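Local coordinates for ZYG-9 (Caenorhabditis elegans, PDB 2OF3), which organizes microtubules and spindle poles during mitosis and meiosis in one-cell embryos and is needed for default nucleus positioning in oocytes, at residues L188-G199 / A226-F237. Sequence-based numbering, arbitrary orientation.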
# COMPACT_ATOMS: atom_id res chain seq x y z
N LEU A 188 4.60 5.05 9.87
CA LEU A 188 5.86 5.64 10.37
C LEU A 188 7.01 4.68 10.33
O LEU A 188 8.14 5.06 10.00
CB LEU A 188 5.70 6.17 11.83
CG LEU A 188 4.83 7.43 11.92
CD1 LEU A 188 4.44 7.72 13.40
CD2 LEU A 188 5.46 8.67 11.15
N LEU A 189 6.77 3.43 10.69
CA LEU A 189 7.83 2.38 10.66
C LEU A 189 8.37 2.15 9.25
O LEU A 189 9.55 1.91 9.08
CB LEU A 189 7.31 1.03 11.24
CG LEU A 189 7.01 1.08 12.75
CD1 LEU A 189 6.42 -0.23 13.15
CD2 LEU A 189 8.25 1.42 13.63
N VAL A 190 7.51 2.18 8.25
CA VAL A 190 7.99 2.10 6.85
C VAL A 190 8.88 3.34 6.49
O VAL A 190 10.00 3.18 5.96
CB VAL A 190 6.81 1.95 5.83
CG1 VAL A 190 7.39 1.84 4.39
CG2 VAL A 190 5.98 0.68 6.15
N ILE A 191 8.42 4.55 6.81
CA ILE A 191 9.25 5.74 6.64
C ILE A 191 10.56 5.59 7.38
O ILE A 191 11.60 5.89 6.82
CB ILE A 191 8.50 6.99 7.07
CG1 ILE A 191 7.28 7.23 6.12
CG2 ILE A 191 9.48 8.22 7.15
CD1 ILE A 191 6.20 8.27 6.64
N GLU A 192 10.55 5.10 8.62
CA GLU A 192 11.79 4.93 9.33
C GLU A 192 12.73 3.99 8.55
O GLU A 192 13.93 4.23 8.43
CB GLU A 192 11.52 4.39 10.74
CG GLU A 192 12.82 4.21 11.50
CD GLU A 192 12.71 3.38 12.75
OE1 GLU A 192 11.57 3.10 13.21
OE2 GLU A 192 13.79 3.02 13.27
N TYR A 193 12.21 2.91 8.00
CA TYR A 193 13.01 1.97 7.26
C TYR A 193 13.61 2.57 5.97
O TYR A 193 14.75 2.28 5.61
CB TYR A 193 12.12 0.78 7.01
CG TYR A 193 12.51 -0.21 5.96
CD1 TYR A 193 13.56 -1.12 6.15
CD2 TYR A 193 11.77 -0.27 4.79
CE1 TYR A 193 13.88 -2.08 5.14
CE2 TYR A 193 12.06 -1.18 3.80
CZ TYR A 193 13.10 -2.09 3.97
OH TYR A 193 13.30 -3.01 2.92
N TYR A 194 12.84 3.39 5.26
CA TYR A 194 13.36 4.11 4.09
C TYR A 194 14.57 4.97 4.45
O TYR A 194 15.58 5.04 3.71
CB TYR A 194 12.26 5.00 3.52
CG TYR A 194 11.08 4.30 2.85
CD1 TYR A 194 11.12 2.94 2.52
CD2 TYR A 194 9.94 5.04 2.46
CE1 TYR A 194 10.01 2.33 1.86
CE2 TYR A 194 8.86 4.45 1.83
CZ TYR A 194 8.89 3.10 1.53
OH TYR A 194 7.78 2.55 0.88
N ILE A 195 14.47 5.67 5.57
CA ILE A 195 15.49 6.65 5.96
C ILE A 195 16.73 5.94 6.47
O ILE A 195 17.85 6.30 6.09
CB ILE A 195 15.01 7.61 7.02
CG1 ILE A 195 13.93 8.49 6.45
CG2 ILE A 195 16.14 8.51 7.39
CD1 ILE A 195 13.11 9.09 7.51
N THR A 196 16.53 4.94 7.33
CA THR A 196 17.64 4.11 7.75
C THR A 196 18.40 3.48 6.57
O THR A 196 19.62 3.33 6.61
CB THR A 196 17.15 3.03 8.76
OG1 THR A 196 16.78 3.69 9.97
CG2 THR A 196 18.21 2.02 9.08
N ASN A 197 17.70 3.09 5.52
CA ASN A 197 18.38 2.36 4.46
C ASN A 197 18.88 3.19 3.32
O ASN A 197 19.88 2.81 2.74
CB ASN A 197 17.54 1.20 3.93
CG ASN A 197 17.37 0.12 4.98
OD1 ASN A 197 16.34 0.07 5.66
ND2 ASN A 197 18.41 -0.70 5.17
N ALA A 198 18.20 4.30 3.02
CA ALA A 198 18.56 5.15 1.89
C ALA A 198 18.86 6.60 2.26
O ALA A 198 19.26 7.36 1.42
CB ALA A 198 17.46 5.10 0.84
N GLY A 199 18.66 7.01 3.52
CA GLY A 199 18.87 8.40 3.92
C GLY A 199 17.67 9.32 3.78
O GLY A 199 16.64 8.99 3.16
N ALA A 226 7.57 5.35 17.16
CA ALA A 226 7.95 5.29 15.73
C ALA A 226 8.26 6.71 15.23
O ALA A 226 9.21 6.89 14.44
CB ALA A 226 6.80 4.64 14.91
N ALA A 227 7.49 7.72 15.70
CA ALA A 227 7.73 9.11 15.27
C ALA A 227 9.07 9.57 15.77
O ALA A 227 9.84 10.18 15.00
CB ALA A 227 6.63 10.10 15.76
N ILE A 228 9.37 9.27 17.05
CA ILE A 228 10.68 9.54 17.62
C ILE A 228 11.73 8.85 16.78
O ILE A 228 12.71 9.50 16.40
CB ILE A 228 10.78 9.06 19.10
CG1 ILE A 228 9.96 9.96 20.00
CG2 ILE A 228 12.26 8.98 19.57
CD1 ILE A 228 9.66 9.33 21.37
N ASN A 229 11.55 7.56 16.46
CA ASN A 229 12.58 6.88 15.68
C ASN A 229 12.78 7.34 14.23
O ASN A 229 13.88 7.25 13.71
CB ASN A 229 12.41 5.35 15.77
CG ASN A 229 12.77 4.79 17.12
OD1 ASN A 229 12.32 3.70 17.49
ND2 ASN A 229 13.57 5.48 17.85
N VAL A 230 11.76 7.87 13.60
CA VAL A 230 11.91 8.55 12.31
C VAL A 230 12.85 9.78 12.45
O VAL A 230 13.80 9.94 11.66
CB VAL A 230 10.49 8.97 11.68
CG1 VAL A 230 10.66 9.96 10.48
CG2 VAL A 230 9.62 7.72 11.23
N LEU A 231 12.65 10.62 13.46
CA LEU A 231 13.45 11.83 13.64
C LEU A 231 14.89 11.55 13.99
O LEU A 231 15.81 12.24 13.50
CB LEU A 231 12.81 12.73 14.70
CG LEU A 231 11.41 13.24 14.39
CD1 LEU A 231 10.95 14.04 15.56
CD2 LEU A 231 11.37 14.11 13.13
N VAL A 232 15.12 10.51 14.80
CA VAL A 232 16.47 9.97 15.09
C VAL A 232 17.19 9.42 13.86
O VAL A 232 18.42 9.60 13.70
CB VAL A 232 16.39 8.84 16.15
CG1 VAL A 232 17.74 8.15 16.35
CG2 VAL A 232 15.86 9.36 17.48
N ALA A 233 16.45 8.70 12.99
CA ALA A 233 17.00 8.18 11.73
C ALA A 233 17.43 9.36 10.83
O ALA A 233 18.49 9.30 10.19
CB ALA A 233 15.99 7.28 11.02
N CYS A 234 16.63 10.42 10.79
CA CYS A 234 16.96 11.67 10.06
C CYS A 234 18.21 12.33 10.66
O CYS A 234 19.16 12.67 9.95
CB CYS A 234 15.79 12.65 10.17
SG CYS A 234 14.32 12.28 9.19
N PHE A 235 18.22 12.49 11.97
CA PHE A 235 19.36 13.04 12.66
C PHE A 235 20.64 12.31 12.26
O PHE A 235 21.65 12.94 11.95
CB PHE A 235 19.14 12.99 14.19
CG PHE A 235 20.21 13.71 14.97
CD1 PHE A 235 20.10 15.08 15.23
CD2 PHE A 235 21.37 13.03 15.37
CE1 PHE A 235 21.13 15.75 15.92
CE2 PHE A 235 22.39 13.69 16.07
CZ PHE A 235 22.27 15.06 16.34
N LYS A 236 20.62 10.99 12.27
CA LYS A 236 21.81 10.25 11.92
C LYS A 236 22.43 10.68 10.58
O LYS A 236 23.66 10.63 10.41
CB LYS A 236 21.51 8.78 11.87
CG LYS A 236 22.75 7.93 11.83
CD LYS A 236 22.40 6.45 11.73
CE LYS A 236 23.67 5.59 11.84
NZ LYS A 236 23.38 4.13 11.64
N PHE A 237 21.60 11.06 9.61
CA PHE A 237 22.07 11.51 8.29
C PHE A 237 22.35 13.02 8.18
O PHE A 237 23.30 13.42 7.54
CB PHE A 237 21.12 11.03 7.17
CG PHE A 237 21.22 9.55 6.93
CD1 PHE A 237 22.12 9.03 5.98
CD2 PHE A 237 20.47 8.65 7.69
CE1 PHE A 237 22.25 7.63 5.78
CE2 PHE A 237 20.59 7.25 7.51
CZ PHE A 237 21.48 6.74 6.57
O HOH W 1 15.80 5.21 14.09
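Asn229 O takes two bonds: the helical one from Ala233 N, and one from a water at 2.8 Å. The same water donates to Glu192 OE2 at 3.1 Å and so bridges the two helices. These are helices 181-198 and 221-238 of the TOG domain, a HEAT-repeat array. They run nearly parallel, 15° apart, with segment axes 8.8 Å from each other at closest. Glu192 CG stands anti to the backbone N (chi1 -180°) and the chain is extended beyond it. This lays the carboxylate alongside Asn229, with Glu192 OE1 3.5 Å from Asn229 CB. With an alanine here the water would probably lose its carboxylate acceptor, and Asn229 CB its cover.

Deeper in, the packing is apolar and knobs-into-holes. Val230 fits among Leu188, Ile191, Glu192 and Ile195, and Val230 CG2 lies 3.3 Å from Leu188 O. In turn, Ile195 is a knob among Val230, Ala233, Cys234 and Phe237. Ile195 CD1 meets Cys234 SG at 3.8 Å, and its CG2 lies against Ala233. Val212 of helix 208-212 touches both Leu188 and Val230. Near the C-terminal ends, Phe237 reaches across to the other helix's last turn. Thr196 O lies at the ring edge. Gly199 CA makes a CH-pi contact over the face, 3.8 Å from the Phe237 ring centroid and 5° off its normal.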